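Local coordinates for EvdMO1 (Micromonospora carbonacea, PDB 5T39), which probably transfers methyl groups from S-adenosylmethionine during everninomicin biosynthesis, this part being the methyltransferase domain of a bifunctional methyltransferase-oxidase, at residues Y192-V197 / R214-A219. Residues are numbered along the deposited sequence; the frame is centred on the assembly and turned at random.
Sequences YSVKHV and RWLDRA
Arg214 lays its side chain across Val194 and His196, its neighbours on the same face of an antiparallel strand pair. Its CB sits beside the CB of Val194, and CG lies 3.8 Å from His196 CD2. CD rests on the valine, 3.9 Å from Val194 CG2, and NE lies near His196 CG. CZ hangs over the ring, and NH2 ends above its rim, 3.5 Å from His196 CE1; guanidinium and imidazole stack with their planes 22° apart. The extended arginine chain, greasy along its length and flat at its end, suits this task, while NH1 turns to Arg157 O. With its CG anti to the backbone N (chi1 -174°), His196 brings its ring under that flat end, and NE2 is held by Asp212. Replacing His196 by an alanine is likely to cost the guanidinium its stacking surface and Asp212 this partner. Farther along, branched Val194 and Leu216 pack together, CG1 to CD2 at 3.9 Å, and both touch Trp160 of helix 159-169. The backbones are joined by Lys195 N to Trp215 O, 2.8 Å, and Trp215 N to Lys195 O, 2.9 Å. Beyond them a weak bond, Asp217 N to Ser193 O at 3.4 Å, precedes helix 218-228, which Asp217 N-caps; small Ser193 lets the carboxylate lie against its CB, with OD1 hydrogen-bonded to Ser220 OG and OD2 to Ser183 OG. The pair belongs to a three-stranded antiparallel sheet, tied by the Leu216-Trp180 backbone hydrogen bond to strand 172-180 of the seven-stranded sheet, order 3-2-1-4-5-7-6, that defines the Rossmann-like methyltransferase fold.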
# COMPACT_ATOMS: atom_id res chain seq x y z
N TYR A 192 -2.00 6.16 -22.56
CA TYR A 192 -1.58 4.90 -21.97
C TYR A 192 -2.51 3.79 -22.43
O TYR A 192 -3.71 3.99 -22.61
CB TYR A 192 -1.63 5.00 -20.45
CG TYR A 192 -0.70 6.04 -19.88
CD1 TYR A 192 0.68 5.89 -19.97
CD2 TYR A 192 -1.19 7.17 -19.26
CE1 TYR A 192 1.53 6.84 -19.45
CE2 TYR A 192 -0.34 8.13 -18.73
CZ TYR A 192 1.02 7.95 -18.84
OH TYR A 192 1.90 8.87 -18.33
N SER A 193 -1.94 2.60 -22.64
CA SER A 193 -2.72 1.42 -22.98
C SER A 193 -3.23 0.77 -21.71
O SER A 193 -2.44 0.44 -20.81
CB SER A 193 -1.87 0.43 -23.77
OG SER A 193 -1.45 0.99 -25.00
N VAL A 194 -4.56 0.58 -21.64
CA VAL A 194 -5.24 0.23 -20.41
C VAL A 194 -6.20 -0.93 -20.63
O VAL A 194 -6.90 -1.00 -21.65
CB VAL A 194 -5.98 1.43 -19.79
CG1 VAL A 194 -4.99 2.49 -19.37
CG2 VAL A 194 -7.02 2.02 -20.75
N LYS A 195 -6.26 -1.81 -19.63
CA LYS A 195 -7.29 -2.83 -19.50
C LYS A 195 -8.29 -2.30 -18.49
O LYS A 195 -7.99 -2.20 -17.30
CB LYS A 195 -6.68 -4.16 -19.05
CG LYS A 195 -7.70 -5.29 -19.06
CD LYS A 195 -7.09 -6.66 -18.86
CE LYS A 195 -8.15 -7.75 -18.97
NZ LYS A 195 -8.95 -7.65 -20.22
N HIS A 196 -9.47 -1.94 -18.98
CA HIS A 196 -10.49 -1.26 -18.18
C HIS A 196 -11.54 -2.29 -17.79
O HIS A 196 -12.25 -2.81 -18.65
CB HIS A 196 -11.11 -0.14 -19.00
CG HIS A 196 -12.07 0.71 -18.25
ND1 HIS A 196 -12.98 1.52 -18.88
CD2 HIS A 196 -12.25 0.90 -16.92
CE1 HIS A 196 -13.68 2.18 -17.98
NE2 HIS A 196 -13.27 1.81 -16.78
N VAL A 197 -11.62 -2.59 -16.50
CA VAL A 197 -12.46 -3.67 -16.03
C VAL A 197 -13.21 -3.27 -14.76
O VAL A 197 -12.82 -2.35 -14.04
CB VAL A 197 -11.68 -4.98 -15.79
CG1 VAL A 197 -11.06 -5.48 -17.07
CG2 VAL A 197 -10.62 -4.80 -14.73
N ARG A 214 -8.32 0.43 -13.89
CA ARG A 214 -7.57 0.25 -15.12
C ARG A 214 -6.21 -0.33 -14.80
O ARG A 214 -5.47 0.23 -13.99
CB ARG A 214 -7.39 1.56 -15.90
CG ARG A 214 -8.68 2.06 -16.48
CD ARG A 214 -8.49 3.30 -17.32
NE ARG A 214 -9.72 3.79 -17.92
CZ ARG A 214 -10.58 4.60 -17.32
NH1 ARG A 214 -10.37 4.98 -16.07
NH2 ARG A 214 -11.67 5.00 -17.95
N TRP A 215 -5.89 -1.44 -15.44
CA TRP A 215 -4.55 -2.00 -15.41
C TRP A 215 -3.77 -1.46 -16.60
O TRP A 215 -4.35 -1.16 -17.64
CB TRP A 215 -4.58 -3.52 -15.49
CG TRP A 215 -5.12 -4.25 -14.31
CD1 TRP A 215 -6.13 -3.88 -13.47
CD2 TRP A 215 -4.67 -5.52 -13.84
NE1 TRP A 215 -6.33 -4.84 -12.51
CE2 TRP A 215 -5.44 -5.87 -12.72
CE3 TRP A 215 -3.68 -6.41 -14.28
CZ2 TRP A 215 -5.25 -7.05 -12.02
CZ3 TRP A 215 -3.51 -7.59 -13.59
CH2 TRP A 215 -4.29 -7.90 -12.48
N LEU A 216 -2.46 -1.37 -16.46
CA LEU A 216 -1.56 -0.93 -17.52
C LEU A 216 -0.85 -2.12 -18.15
O LEU A 216 -0.59 -3.12 -17.47
CB LEU A 216 -0.52 0.03 -16.94
CG LEU A 216 -1.12 1.35 -16.44
CD1 LEU A 216 -0.17 2.10 -15.54
CD2 LEU A 216 -1.51 2.25 -17.58
N ASP A 217 -0.50 -2.00 -19.44
CA ASP A 217 0.51 -2.91 -19.97
C ASP A 217 1.89 -2.47 -19.49
O ASP A 217 2.04 -1.43 -18.84
CB ASP A 217 0.39 -3.09 -21.49
CG ASP A 217 0.73 -1.86 -22.30
OD1 ASP A 217 1.08 -0.81 -21.73
OD2 ASP A 217 0.64 -1.95 -23.56
N ARG A 218 2.91 -3.28 -19.76
CA ARG A 218 4.22 -2.99 -19.18
C ARG A 218 4.77 -1.68 -19.69
O ARG A 218 5.30 -0.87 -18.92
CB ARG A 218 5.21 -4.12 -19.46
CG ARG A 218 6.41 -4.06 -18.52
CD ARG A 218 7.44 -5.12 -18.87
NE ARG A 218 8.50 -5.24 -17.85
CZ ARG A 218 9.57 -4.45 -17.77
NH1 ARG A 218 9.78 -3.47 -18.64
NH2 ARG A 218 10.46 -4.67 -16.81
N ALA A 219 4.69 -1.45 -21.00
CA ALA A 219 5.24 -0.22 -21.56
C ALA A 219 4.55 0.99 -20.95
O ALA A 219 5.20 2.00 -20.68
CB ALA A 219 5.10 -0.21 -23.08